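Side-chain contacts in sensory box/GGDEF family protein (Caulobacter crescentus, PDB 4YME), which is a membrane-bound, multidomain protein whose GGDEF domain, the piece crystallised here, probably makes cyclic di-GMP from GTP: residues Q17-A22 and P74-R79; R26-G31 and D135-E140; D49-L54 and D117-A122. All blocks are in the same frame, centred on the assembly; numbering follows the deposited sequence.

Interaction 1. Residues Q17-A22 and P74-R79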
ATOM      1  N   GLN A  17      -6.800   2.246  10.109  1.00 19.22           N
ATOM      2  CA  GLN A  17      -8.174   2.770  10.102  1.00 21.21           C
ATOM      3  C   GLN A  17      -8.247   4.031  10.971  1.00 20.12           C
ATOM      4  O   GLN A  17      -8.866   5.033  10.571  1.00 19.80           O
ATOM      5  CB  GLN A  17      -9.122   1.690  10.634  1.00 24.75           C
ATOM      6  CG  GLN A  17     -10.604   2.093  10.555  1.00 29.00           C
ATOM      7  CD  GLN A  17     -11.053   3.018  11.712  1.00 33.99           C
ATOM      8  OE1 GLN A  17     -10.464   3.016  12.829  1.00 36.11           O
ATOM      9  NE2 GLN A  17     -12.098   3.836  11.437  1.00 36.55           N
HETATM   10  N   MSE A  18      -7.573   4.025  12.130  1.00 20.81           N
HETATM   11  CA  MSE A  18      -7.627   5.197  13.045  1.00 22.59           C
HETATM   12  C   MSE A  18      -6.972   6.429  12.400  1.00 19.94           C
HETATM   13  O   MSE A  18      -7.478   7.538  12.458  1.00 18.97           O
HETATM   14  CB  MSE A  18      -6.907   4.938  14.350  1.00 27.63           C
HETATM   15  CG  MSE A  18      -7.553   3.897  15.149  1.00 33.94           C
HETATM   16 SE   MSE A  18      -6.619   3.527  16.824  0.75 50.47          SE
HETATM   17  CE  MSE A  18      -4.727   3.581  16.455  1.00 43.85           C
ATOM     18  N   ARG A  19      -5.820   6.210  11.810  1.00 18.85           N
ATOM     19  CA  ARG A  19      -5.070   7.315  11.217  0.50 18.43           C
ATOM     20  C   ARG A  19      -5.737   7.838   9.939  1.00 16.83           C
ATOM     21  O   ARG A  19      -5.711   9.030   9.684  1.00 16.60           O
ATOM     22  CB  ARG A  19      -3.615   6.926  11.000  0.50 19.20           C
ATOM     23  CG  ARG A  19      -2.802   6.889  12.328  0.50 20.96           C
ATOM     24  CD  ARG A  19      -1.332   6.694  12.061  0.50 22.91           C
ATOM     25  NE  ARG A  19      -0.784   7.870  11.364  0.50 23.32           N
ATOM     26  CZ  ARG A  19       0.491   8.015  10.998  0.50 23.94           C
ATOM     27  NH1 ARG A  19       1.356   7.046  11.243  0.50 24.07           N
ATOM     28  NH2 ARG A  19       0.890   9.096  10.362  0.50 23.18           N
ATOM     29  N   LEU A  20      -6.374   6.944   9.181  1.00 16.20           N
ATOM     30  CA  LEU A  20      -7.106   7.344   7.966  1.00 16.03           C
ATOM     31  C   LEU A  20      -8.334   8.168   8.352  1.00 15.62           C
ATOM     32  O   LEU A  20      -8.621   9.196   7.765  1.00 16.87           O
ATOM     33  CB  LEU A  20      -7.446   6.103   7.131  1.00 15.97           C
ATOM     34  CG  LEU A  20      -8.314   6.401   5.897  1.00 16.15           C
ATOM     35  CD1 LEU A  20      -7.681   7.446   5.000  1.00 16.13           C
ATOM     36  CD2 LEU A  20      -8.467   5.067   5.123  1.00 16.33           C
ATOM     37  N   ALA A  21      -9.053   7.724   9.394  1.00 16.18           N
ATOM     38  CA  ALA A  21     -10.222   8.504   9.848  1.00 17.16           C
ATOM     39  C   ALA A  21      -9.787   9.901  10.284  1.00 16.13           C
ATOM     40  O   ALA A  21     -10.475  10.904   9.946  1.00 17.45           O
ATOM     41  CB  ALA A  21     -10.932   7.795  10.947  1.00 18.35           C
ATOM     42  N   ALA A  22      -8.668   9.981  11.005  1.00 16.39           N
ATOM     43  CA  ALA A  22      -8.172  11.312  11.462  1.00 17.05           C
ATOM     44  C   ALA A  22      -7.744  12.169  10.273  1.00 16.53           C
ATOM     45  O   ALA A  22      -7.963  13.390  10.241  1.00 17.48           O
ATOM     46  CB  ALA A  22      -7.046  11.143  12.448  1.00 17.79           C
ATOM     47  N   PRO A  74       3.337  13.365   6.330  1.00 18.99           N
ATOM     48  CA  PRO A  74       2.102  12.884   6.947  1.00 18.34           C
ATOM     49  C   PRO A  74       1.452  11.644   6.295  1.00 17.11           C
ATOM     50  O   PRO A  74       0.411  11.174   6.764  1.00 17.50           O
ATOM     51  CB  PRO A  74       1.154  14.093   6.759  1.00 18.14           C
ATOM     52  CG  PRO A  74       1.640  14.727   5.485  1.00 18.88           C
ATOM     53  CD  PRO A  74       3.110  14.592   5.524  1.00 19.28           C
ATOM     54  N   SER A  75       2.070  11.144   5.231  1.00 17.53           N
ATOM     55  CA  SER A  75       1.591   9.917   4.591  1.00 16.32           C
ATOM     56  C   SER A  75       2.030   8.742   5.463  1.00 17.75           C
ATOM     57  O   SER A  75       2.921   8.851   6.309  1.00 17.90           O
ATOM     58  CB  SER A  75       2.140   9.852   3.172  1.00 16.41           C
ATOM     59  OG  SER A  75       1.643  10.939   2.425  1.00 17.65           O
ATOM     60  N   PHE A  76       1.418   7.581   5.235  1.00 15.83           N
ATOM     61  CA  PHE A  76       1.724   6.414   6.060  1.00 16.23           C
ATOM     62  C   PHE A  76       1.371   5.130   5.327  1.00 15.58           C
ATOM     63  O   PHE A  76       0.597   5.121   4.371  1.00 15.69           O
ATOM     64  CB  PHE A  76       1.022   6.499   7.438  1.00 17.12           C
ATOM     65  CG  PHE A  76      -0.443   6.869   7.392  1.00 17.54           C
ATOM     66  CD1 PHE A  76      -0.829   8.194   7.358  1.00 17.44           C
ATOM     67  CD2 PHE A  76      -1.443   5.894   7.471  1.00 18.70           C
ATOM     68  CE1 PHE A  76      -2.165   8.567   7.338  1.00 18.27           C
ATOM     69  CE2 PHE A  76      -2.755   6.284   7.501  1.00 18.15           C
ATOM     70  CZ  PHE A  76      -3.110   7.622   7.438  1.00 18.40           C
ATOM     71  N   ALA A  77       1.939   4.036   5.811  1.00 15.46           N
ATOM     72  CA  ALA A  77       1.827   2.707   5.192  1.00 15.69           C
ATOM     73  C   ALA A  77       1.494   1.669   6.221  1.00 15.15           C
ATOM     74  O   ALA A  77       1.930   1.741   7.377  1.00 15.37           O
ATOM     75  CB  ALA A  77       3.054   2.358   4.473  1.00 16.20           C
ATOM     76  N   ALA A  78       0.760   0.661   5.781  1.00 14.10           N
ATOM     77  CA  ALA A  78       0.261  -0.446   6.590  1.00 14.75           C
ATOM     78  C   ALA A  78       0.366  -1.766   5.838  1.00 14.91           C
ATOM     79  O   ALA A  78       0.365  -1.740   4.598  1.00 14.72           O
ATOM     80  CB  ALA A  78      -1.176  -0.256   6.957  1.00 16.14           C
ATOM     81  N   ARG A  79       0.472  -2.876   6.546  1.00 15.25           N
ATOM     82  CA  ARG A  79       0.260  -4.190   5.935  1.00 15.52           C
ATOM     83  C   ARG A  79      -1.011  -4.740   6.574  1.00 18.68           C
ATOM     84  O   ARG A  79      -1.145  -4.742   7.798  1.00 20.23           O
ATOM     85  CB  ARG A  79       1.431  -5.137   6.195  1.00 15.86           C
ATOM     86  CG  ARG A  79       1.252  -6.484   5.465  1.00 16.88           C
ATOM     87  CD  ARG A  79       2.421  -7.444   5.616  1.00 18.17           C
ATOM     88  NE  ARG A  79       2.417  -8.009   6.921  1.00 18.94           N
ATOM     89  CZ  ARG A  79       1.917  -9.207   7.255  1.00 19.29           C
ATOM     90  NH1 ARG A  79       1.349 -10.052   6.378  1.00 21.00           N
ATOM     91  NH2 ARG A  79       1.978  -9.582   8.502  1.00 20.67           N
TER
HETATM   92  O   HOH W   1      -1.029  11.183   9.185  1.00 24.67           O

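Interaction 2. Residues R26-G31 and D135-E140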
ATOM      1  N   ARG A  26      -8.615  16.051   8.972  1.00 17.58           N
ATOM      2  CA  ARG A  26      -7.570  16.993   8.641  1.00 16.77           C
ATOM      3  C   ARG A  26      -7.758  17.644   7.258  1.00 17.36           C
ATOM      4  O   ARG A  26      -7.744  18.878   7.127  1.00 17.39           O
ATOM      5  CB  ARG A  26      -6.197  16.346   8.796  1.00 16.12           C
ATOM      6  CG  ARG A  26      -5.087  17.124   8.152  1.00 15.81           C
ATOM      7  CD  ARG A  26      -3.742  16.474   8.321  1.00 15.91           C
ATOM      8  NE  ARG A  26      -2.778  17.040   7.394  1.00 15.70           N
ATOM      9  CZ  ARG A  26      -1.466  16.892   7.523  1.00 17.02           C
ATOM     10  NH1 ARG A  26      -0.952  16.237   8.573  1.00 16.42           N
ATOM     11  NH2 ARG A  26      -0.671  17.441   6.642  1.00 16.82           N
ATOM     12  N   VAL A  27      -8.006  16.819   6.248  1.00 17.67           N
ATOM     13  CA  VAL A  27      -8.005  17.324   4.900  1.00 18.45           C
ATOM     14  C   VAL A  27      -9.342  18.035   4.610  1.00 18.78           C
ATOM     15  O   VAL A  27      -9.385  18.946   3.803  1.00 19.43           O
ATOM     16  CB  VAL A  27      -7.655  16.277   3.814  1.00 18.14           C
ATOM     17  CG1 VAL A  27      -6.349  15.588   4.114  1.00 18.79           C
ATOM     18  CG2 VAL A  27      -8.738  15.254   3.564  1.00 19.34           C
ATOM     19  N   GLU A  28     -10.422  17.612   5.257  1.00 20.29           N
ATOM     20  CA  GLU A  28     -11.705  18.296   5.080  1.00 23.25           C
ATOM     21  C   GLU A  28     -11.531  19.765   5.496  1.00 23.46           C
ATOM     22  O   GLU A  28     -12.066  20.673   4.818  1.00 25.17           O
ATOM     23  CB  GLU A  28     -12.788  17.549   5.855  1.00 26.06           C
ATOM     24  CG  GLU A  28     -14.212  17.991   5.592  1.00 29.16           C
ATOM     25  CD  GLU A  28     -14.591  18.102   4.140  1.00 30.19           C
ATOM     26  OE1 GLU A  28     -14.318  17.222   3.286  1.00 31.04           O
ATOM     27  OE2 GLU A  28     -15.269  19.087   3.849  1.00 32.71           O
ATOM     28  N   ALA A  29     -10.750  20.009   6.564  1.00 23.07           N
ATOM     29  CA  ALA A  29     -10.456  21.371   7.041  1.00 24.27           C
ATOM     30  C   ALA A  29      -9.371  22.070   6.257  1.00 23.99           C
ATOM     31  O   ALA A  29      -9.434  23.306   6.070  1.00 27.23           O
ATOM     32  CB  ALA A  29     -10.097  21.350   8.487  1.00 25.13           C
ATOM     33  N   SER A  30      -8.294  21.371   5.899  1.00 20.88           N
ATOM     34  CA  SER A  30      -7.132  21.989   5.300  1.00 20.96           C
ATOM     35  C   SER A  30      -7.226  22.171   3.808  1.00 21.02           C
ATOM     36  O   SER A  30      -6.538  23.013   3.259  1.00 23.58           O
ATOM     37  CB  SER A  30      -5.873  21.121   5.617  1.00 20.89           C
ATOM     38  OG  SER A  30      -5.904  19.952   4.792  1.00 19.87           O
ATOM     39  N   GLY A  31      -7.981  21.298   3.127  1.00 21.26           N
ATOM     40  CA  GLY A  31      -8.019  21.317   1.655  1.00 22.04           C
ATOM     41  C   GLY A  31      -6.925  20.523   0.968  1.00 22.43           C
ATOM     42  O   GLY A  31      -6.831  20.501  -0.271  1.00 22.73           O
ATOM     43  N   ASP A 135     -14.454   8.762  -4.030  1.00 25.36           N
ATOM     44  CA  ASP A 135     -14.441   7.332  -3.838  1.00 25.46           C
ATOM     45  C   ASP A 135     -14.774   6.889  -2.411  1.00 24.56           C
ATOM     46  O   ASP A 135     -14.579   5.732  -2.069  1.00 28.12           O
ATOM     47  CB  ASP A 135     -13.099   6.742  -4.291  1.00 25.60           C
ATOM     48  CG  ASP A 135     -12.806   6.991  -5.718  1.00 28.42           C
ATOM     49  OD1 ASP A 135     -13.785   6.899  -6.561  1.00 30.69           O
ATOM     50  OD2 ASP A 135     -11.664   7.320  -6.092  1.00 25.99           O
ATOM     51  N   GLY A 136     -15.249   7.802  -1.580  1.00 24.76           N
ATOM     52  CA  GLY A 136     -15.638   7.523  -0.236  1.00 24.36           C
ATOM     53  C   GLY A 136     -15.316   8.636   0.721  1.00 23.46           C
ATOM     54  O   GLY A 136     -14.307   9.339   0.585  1.00 22.99           O
ATOM     55  N   ARG A 137     -16.180   8.808   1.694  1.00 25.73           N
ATOM     56  CA  ARG A 137     -16.039   9.895   2.664  1.00 26.36           C
ATOM     57  C   ARG A 137     -15.719   9.421   4.058  1.00 23.83           C
ATOM     58  O   ARG A 137     -15.570  10.243   4.959  1.00 25.30           O
ATOM     59  CB  ARG A 137     -17.321  10.749   2.695  1.00 31.65           C
ATOM     60  CG  ARG A 137     -17.776  11.259   1.328  1.00 35.95           C
ATOM     61  CD  ARG A 137     -18.910  12.323   1.521  1.00 39.85           C
ATOM     62  NE  ARG A 137     -18.302  13.594   1.914  1.00 43.46           N
ATOM     63  CZ  ARG A 137     -17.960  14.582   1.083  1.00 45.31           C
ATOM     64  NH1 ARG A 137     -18.222  14.509  -0.226  1.00 48.95           N
ATOM     65  NH2 ARG A 137     -17.356  15.670   1.573  1.00 47.22           N
ATOM     66  N   THR A 138     -15.595   8.098   4.246  1.00 22.52           N
ATOM     67  CA  THR A 138     -15.173   7.483   5.466  1.00 21.21           C
ATOM     68  C   THR A 138     -13.987   6.555   5.183  1.00 20.04           C
ATOM     69  O   THR A 138     -13.756   6.162   4.039  1.00 18.57           O
ATOM     70  CB  THR A 138     -16.263   6.628   6.097  1.00 22.97           C
ATOM     71  OG1 THR A 138     -16.511   5.477   5.264  1.00 23.90           O
ATOM     72  CG2 THR A 138     -17.507   7.440   6.234  1.00 25.56           C
ATOM     73  N   ALA A 139     -13.257   6.235   6.229  1.00 18.87           N
ATOM     74  CA  ALA A 139     -12.119   5.337   6.104  1.00 18.86           C
ATOM     75  C   ALA A 139     -12.504   4.012   5.493  1.00 19.07           C
ATOM     76  O   ALA A 139     -11.843   3.530   4.554  1.00 18.28           O
ATOM     77  CB  ALA A 139     -11.417   5.124   7.450  1.00 19.07           C
ATOM     78  N   GLU A 140     -13.617   3.450   5.964  1.00 20.86           N
ATOM     79  CA  GLU A 140     -14.064   2.144   5.503  1.00 22.61           C
ATOM     80  C   GLU A 140     -14.484   2.177   4.049  1.00 21.59           C
ATOM     81  O   GLU A 140     -14.187   1.224   3.315  1.00 22.67           O
ATOM     82  CB  GLU A 140     -15.234   1.692   6.376  1.00 25.70           C
ATOM     83  CG  GLU A 140     -14.843   1.418   7.812  1.00 28.74           C
ATOM     84  CD  GLU A 140     -14.491   2.674   8.680  1.00 31.81           C
ATOM     85  OE1 GLU A 140     -14.964   3.863   8.483  1.00 27.09           O
ATOM     86  OE2 GLU A 140     -13.656   2.432   9.596  1.00 38.13           O
TER
HETATM   87  O   HOH W   2     -14.821  17.499   0.362  1.00 54.72           O

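Interaction 3. Residues D49-L54 and D117-A122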
ATOM      1  N   ASP A  49       5.181 -21.136  -2.585  1.00 27.18           N
ATOM      2  CA  ASP A  49       5.028 -22.463  -3.217  1.00 30.51           C
ATOM      3  C   ASP A  49       6.345 -23.083  -3.559  1.00 33.55           C
ATOM      4  O   ASP A  49       6.545 -24.305  -3.328  1.00 33.76           O
ATOM      5  CB  ASP A  49       4.199 -22.349  -4.496  1.00 31.55           C
ATOM      6  CG  ASP A  49       2.742 -22.214  -4.235  1.00 33.19           C
ATOM      7  OD1 ASP A  49       2.326 -22.452  -3.083  1.00 37.44           O
ATOM      8  OD2 ASP A  49       1.983 -21.839  -5.178  1.00 35.17           O
ATOM      9  N   GLN A  50       7.241 -22.274  -4.113  1.00 33.22           N
ATOM     10  CA  GLN A  50       8.503 -22.767  -4.693  0.50 36.37           C
ATOM     11  C   GLN A  50       9.618 -22.812  -3.686  1.00 38.77           C
ATOM     12  O   GLN A  50      10.457 -23.714  -3.737  1.00 41.69           O
ATOM     13  CB  GLN A  50       8.950 -21.947  -5.919  0.50 36.48           C
ATOM     14  CG  GLN A  50       8.072 -22.121  -7.165  0.50 37.19           C
ATOM     15  CD  GLN A  50       8.066 -23.559  -7.740  0.50 36.99           C
ATOM     16  OE1 GLN A  50       7.031 -24.217  -7.788  0.50 37.95           O
ATOM     17  NE2 GLN A  50       9.209 -24.017  -8.188  0.50 38.25           N
ATOM     18  N   HIS A  51       9.618 -21.884  -2.710  1.00 39.88           N
ATOM     19  CA  HIS A  51      10.712 -21.757  -1.731  1.00 41.19           C
ATOM     20  C   HIS A  51      10.318 -21.729  -0.250  1.00 41.24           C
ATOM     21  O   HIS A  51      11.182 -21.414   0.564  1.00 46.20           O
ATOM     22  CB  HIS A  51      11.484 -20.454  -1.984  1.00 43.44           C
ATOM     23  CG  HIS A  51      11.946 -20.270  -3.386  1.00 46.85           C
ATOM     24  ND1 HIS A  51      13.205 -20.640  -3.799  1.00 51.96           N
ATOM     25  CD2 HIS A  51      11.328 -19.752  -4.474  1.00 50.16           C
ATOM     26  CE1 HIS A  51      13.344 -20.355  -5.083  1.00 52.79           C
ATOM     27  NE2 HIS A  51      12.220 -19.819  -5.518  1.00 54.43           N
ATOM     28  N   GLY A  52       9.060 -22.036   0.100  1.00 37.62           N
ATOM     29  CA  GLY A  52       8.574 -22.104   1.482  1.00 35.26           C
ATOM     30  C   GLY A  52       8.133 -20.737   2.058  1.00 33.10           C
ATOM     31  O   GLY A  52       8.465 -19.697   1.475  1.00 31.34           O
ATOM     32  N   HIS A  53       7.466 -20.768   3.213  1.00 33.21           N
ATOM     33  CA  HIS A  53       6.856 -19.585   3.862  1.00 33.79           C
ATOM     34  C   HIS A  53       7.850 -18.452   4.176  1.00 28.72           C
ATOM     35  O   HIS A  53       7.484 -17.256   4.092  1.00 25.16           O
ATOM     36  CB  HIS A  53       6.043 -19.978   5.143  1.00 37.60           C
ATOM     37  CG  HIS A  53       6.893 -20.267   6.352  1.00 41.03           C
ATOM     38  ND1 HIS A  53       7.556 -21.467   6.532  1.00 44.68           N
ATOM     39  CD2 HIS A  53       7.243 -19.486   7.401  1.00 43.36           C
ATOM     40  CE1 HIS A  53       8.266 -21.413   7.645  1.00 46.53           C
ATOM     41  NE2 HIS A  53       8.083 -20.224   8.197  1.00 44.76           N
ATOM     42  N   LEU A  54       9.087 -18.799   4.494  1.00 26.96           N
ATOM     43  CA  LEU A  54      10.130 -17.827   4.799  1.00 25.23           C
ATOM     44  C   LEU A  54      10.482 -16.979   3.561  1.00 22.98           C
ATOM     45  O   LEU A  54      10.920 -15.824   3.702  1.00 21.89           O
ATOM     46  CB  LEU A  54      11.389 -18.476   5.386  1.00 27.23           C
ATOM     47  CG  LEU A  54      11.081 -19.157   6.721  1.00 28.80           C
ATOM     48  CD1 LEU A  54      12.254 -20.070   7.136  1.00 31.78           C
ATOM     49  CD2 LEU A  54      10.726 -18.165   7.804  1.00 28.84           C
ATOM     50  N   ASP A 117      18.261 -16.447   0.343  1.00 35.59           N
ATOM     51  CA  ASP A 117      18.849 -17.821   0.446  1.00 39.18           C
ATOM     52  C   ASP A 117      19.716 -18.120  -0.800  1.00 39.05           C
ATOM     53  O   ASP A 117      19.600 -19.186  -1.433  1.00 42.14           O
ATOM     54  CB  ASP A 117      17.705 -18.854   0.633  1.00 42.85           C
ATOM     55  CG  ASP A 117      18.194 -20.290   0.966  1.00 48.23           C
ATOM     56  OD1 ASP A 117      19.249 -20.456   1.619  1.00 50.06           O
ATOM     57  OD2 ASP A 117      17.500 -21.258   0.555  1.00 53.05           O
ATOM     58  N   GLY A 118      20.510 -17.119  -1.186  1.00 37.88           N
ATOM     59  CA  GLY A 118      21.328 -17.187  -2.401  1.00 39.16           C
ATOM     60  C   GLY A 118      20.615 -17.230  -3.748  1.00 41.00           C
ATOM     61  O   GLY A 118      21.248 -17.511  -4.758  1.00 39.72           O
ATOM     62  N   GLN A 119      19.301 -16.977  -3.770  1.00 38.57           N
ATOM     63  CA  GLN A 119      18.536 -16.838  -5.002  1.00 39.49           C
ATOM     64  C   GLN A 119      17.912 -15.430  -5.013  1.00 35.48           C
ATOM     65  O   GLN A 119      18.126 -14.614  -4.106  1.00 32.69           O
ATOM     66  CB  GLN A 119      17.431 -17.891  -5.080  1.00 45.26           C
ATOM     67  CG  GLN A 119      17.902 -19.342  -4.856  1.00 53.55           C
ATOM     68  CD  GLN A 119      16.916 -20.175  -4.038  1.00 61.18           C
ATOM     69  OE1 GLN A 119      16.149 -19.642  -3.206  1.00 64.92           O
ATOM     70  NE2 GLN A 119      16.939 -21.494  -4.259  1.00 64.99           N
ATOM     71  N   GLU A 120      17.212 -15.135  -6.095  1.00 33.47           N
ATOM     72  CA  GLU A 120      16.397 -13.920  -6.176  1.00 31.73           C
ATOM     73  C   GLU A 120      14.961 -14.303  -6.369  1.00 29.44           C
ATOM     74  O   GLU A 120      14.627 -15.180  -7.137  1.00 31.02           O
ATOM     75  CB  GLU A 120      16.862 -13.017  -7.297  1.00 36.40           C
ATOM     76  CG  GLU A 120      18.147 -12.300  -6.935  1.00 42.12           C
ATOM     77  CD  GLU A 120      18.492 -11.214  -7.898  1.00 46.63           C
ATOM     78  OE1 GLU A 120      18.195 -11.343  -9.108  1.00 51.75           O
ATOM     79  OE2 GLU A 120      19.076 -10.211  -7.446  1.00 52.49           O
ATOM     80  N   LEU A 121      14.094 -13.625  -5.629  1.00 24.59           N
ATOM     81  CA  LEU A 121      12.672 -13.830  -5.668  1.00 23.21           C
ATOM     82  C   LEU A 121      12.017 -12.698  -6.463  1.00 22.02           C
ATOM     83  O   LEU A 121      12.379 -11.499  -6.311  1.00 21.24           O
ATOM     84  CB  LEU A 121      12.114 -13.840  -4.277  1.00 23.83           C
ATOM     85  CG  LEU A 121      12.649 -14.901  -3.320  1.00 24.27           C
ATOM     86  CD1 LEU A 121      11.958 -14.637  -1.994  1.00 24.67           C
ATOM     87  CD2 LEU A 121      12.336 -16.239  -3.821  1.00 25.99           C
ATOM     88  N   ALA A 122      11.117 -13.107  -7.369  1.00 21.08           N
ATOM     89  CA  ALA A 122      10.335 -12.169  -8.201  1.00 22.48           C
ATOM     90  C   ALA A 122       9.433 -11.289  -7.375  1.00 22.12           C
ATOM     91  O   ALA A 122       8.658 -11.716  -6.517  1.00 22.07           O
ATOM     92  CB  ALA A 122       9.535 -12.924  -9.188  1.00 21.80           C
TER

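Interaction 1. Residues Q17-A22 and P74-R79
An arginine stacked on a phenylalanine joins helix 13-30 to strand 76-81, an outermost strand of the antiparallel four-stranded sheet. The pair is Arg19 and Phe76, whose CA atoms are 8.6 Å apart. Both side chains set out toward the partner segment and then slide past each other in opposite directions. Arg19 uses its chain at two places. Its CB lies over the CE2-CZ end of the ring, 4.0 Å from the Phe76 ring centroid, as a CH-pi contact. Further on, the bend at chi3 (66°) lays the guanidinium nearly flat over the CG-CD1 end, with the planes 25° apart. This is an off-centre cation-pi contact, with Arg19 CZ 4.3 Å from the Phe76 ring centroid. Arg19 NH2 comes within 3.6 Å of Phe76 CD1. Phe76 has CG placed between its backbone N and carbonyl carbon (chi1 47°), which turns the ring to meet the helix. The ring tip reaches the helix backbone, where Phe76 CZ lies 3.8 Å from Leu20 N. A water in the guanidinium plane links the two segments: it accepts from Arg19 NH2 at 3.1 Å and donates to Pro74 O at 2.8 Å. Arg19 was modelled in two conformers; the geometry given is that of one. Phe76 is buried, and also packs on Leu16, Leu11 and Val88. The strand runs on to the GGDEF signature, at the turn into strand 84-91. The arginine thus keeps its charge at the surface. Its flat guanidinium can rest on a buried apolar ring while NH2 still reaches a water, and the cation-pi attraction is probably modest because it is off-centre.

Interaction 2. Residues R26-G31 and D135-E140
Glu28 and Arg137 have the nearest CA atoms of the two segments, 9.8 Å apart, so the backbones stay well separated and long side chains span the gap. Glu28 points toward the other segment. Its CG is anti to the backbone N (chi1 -170°), and a bend at chi2 brings the carboxylate round. Arg137 starts off to one side, but its chain bends at chi3 and its end comes nearer. The carboxylate and guanidinium planes are 55° apart, so the groups do not pair side by side. Glu28 OE1 and Arg137 NH2 form a long salt bridge at 3.8 Å. A water fills in beside it, donating to Glu28 OE1 at 3.0 Å and making a weak bond from Arg137 NH2 at 3.4 Å. The contact lies at the surface, where the C-terminal end of helix 13-30 meets the loop leading into helix 139-156 of the GGDEF domain. Gly31 leaves the first helix with positive phi. Thr138 is the N-cap of the second, its OG1 accepting from Ala141 N. Glu28 OE1 is also hydrogen-bonded to Tyr132 OH, a stronger partner than the arginine. The side chains of Val27 and Arg137 also touch Tyr132.

Interaction 3. Residues D49-L54 and D117-A122
His51 meets Leu121 through one face of its imidazole, and Gln119 lies off another part of the same ring. The leucine side is the tightly packed one. Leu121 CD2 sits over the ring, 4.0 Å from the His51 ring centroid and 22° off the normal, as a CH-pi contact. It is displaced toward the rim, and its nearest ring atom is His51 CD2 at 3.7 Å. The two side chains slide past each other in opposite directions. His51 has CG beside the backbone N (chi1 -52°) and anti to the carbonyl carbon, which sends the ring toward strand 119-121. The methyl lies against the ring face, and Leu121 is buried.

The glutamine side is nearer to solvent. Gln119 is partly exposed, and its amide does not stack on the imidazole but is steeply turned from it, with planes 72° apart. A bend at chi2 brings the amide to the ring. Gln119 OE1 approaches His51 ND1 closely, at 3.2 Å, while Gln119 NE2 lies in the ring plane at its edge. The exposed Asp117 stays further off, its OD2 6.1 Å from His51 ND1.

His51 lies at the junction of helices 44-51 and 53-70, where Gly52 makes the turn with positive phi. In relatives such as PleD the substrate guanine binds close to this helix junction. Gln119 and Leu121 belong to strand 119-121, which pairs with strand 114-116 in a small hairpin. Leu121 also packs on Val114 and Phe116 of that partner strand and on Ala55 and Leu59 of helix 53-70, so it is shared between the hairpin and the helix junction.

Overall arrangement
Interactions 1 and 2 share helix 13-30 and lie on the same side of the chain's centre, with their centres about 12 Å apart. They touch directly: Gln17 reaches Glu140, and Leu20 packs on Ala139. Interaction 3 sits on the opposite side, its centre about 30 Å from that of interaction 1 and about 40 Å from that of interaction 2. Along the chain the order is 17-22, 26-31, 49-54, 74-79, 117-122, 135-140. Interaction 2 thus spans all of interaction 3, while interaction 1 alternates with each of the others. The first two tie an early helix to the sheet edge and to the loop leading into the last helix. The third joins the 114-121 hairpin to the junction of helices 44-51 and 53-70. All three lie within one GGDEF domain.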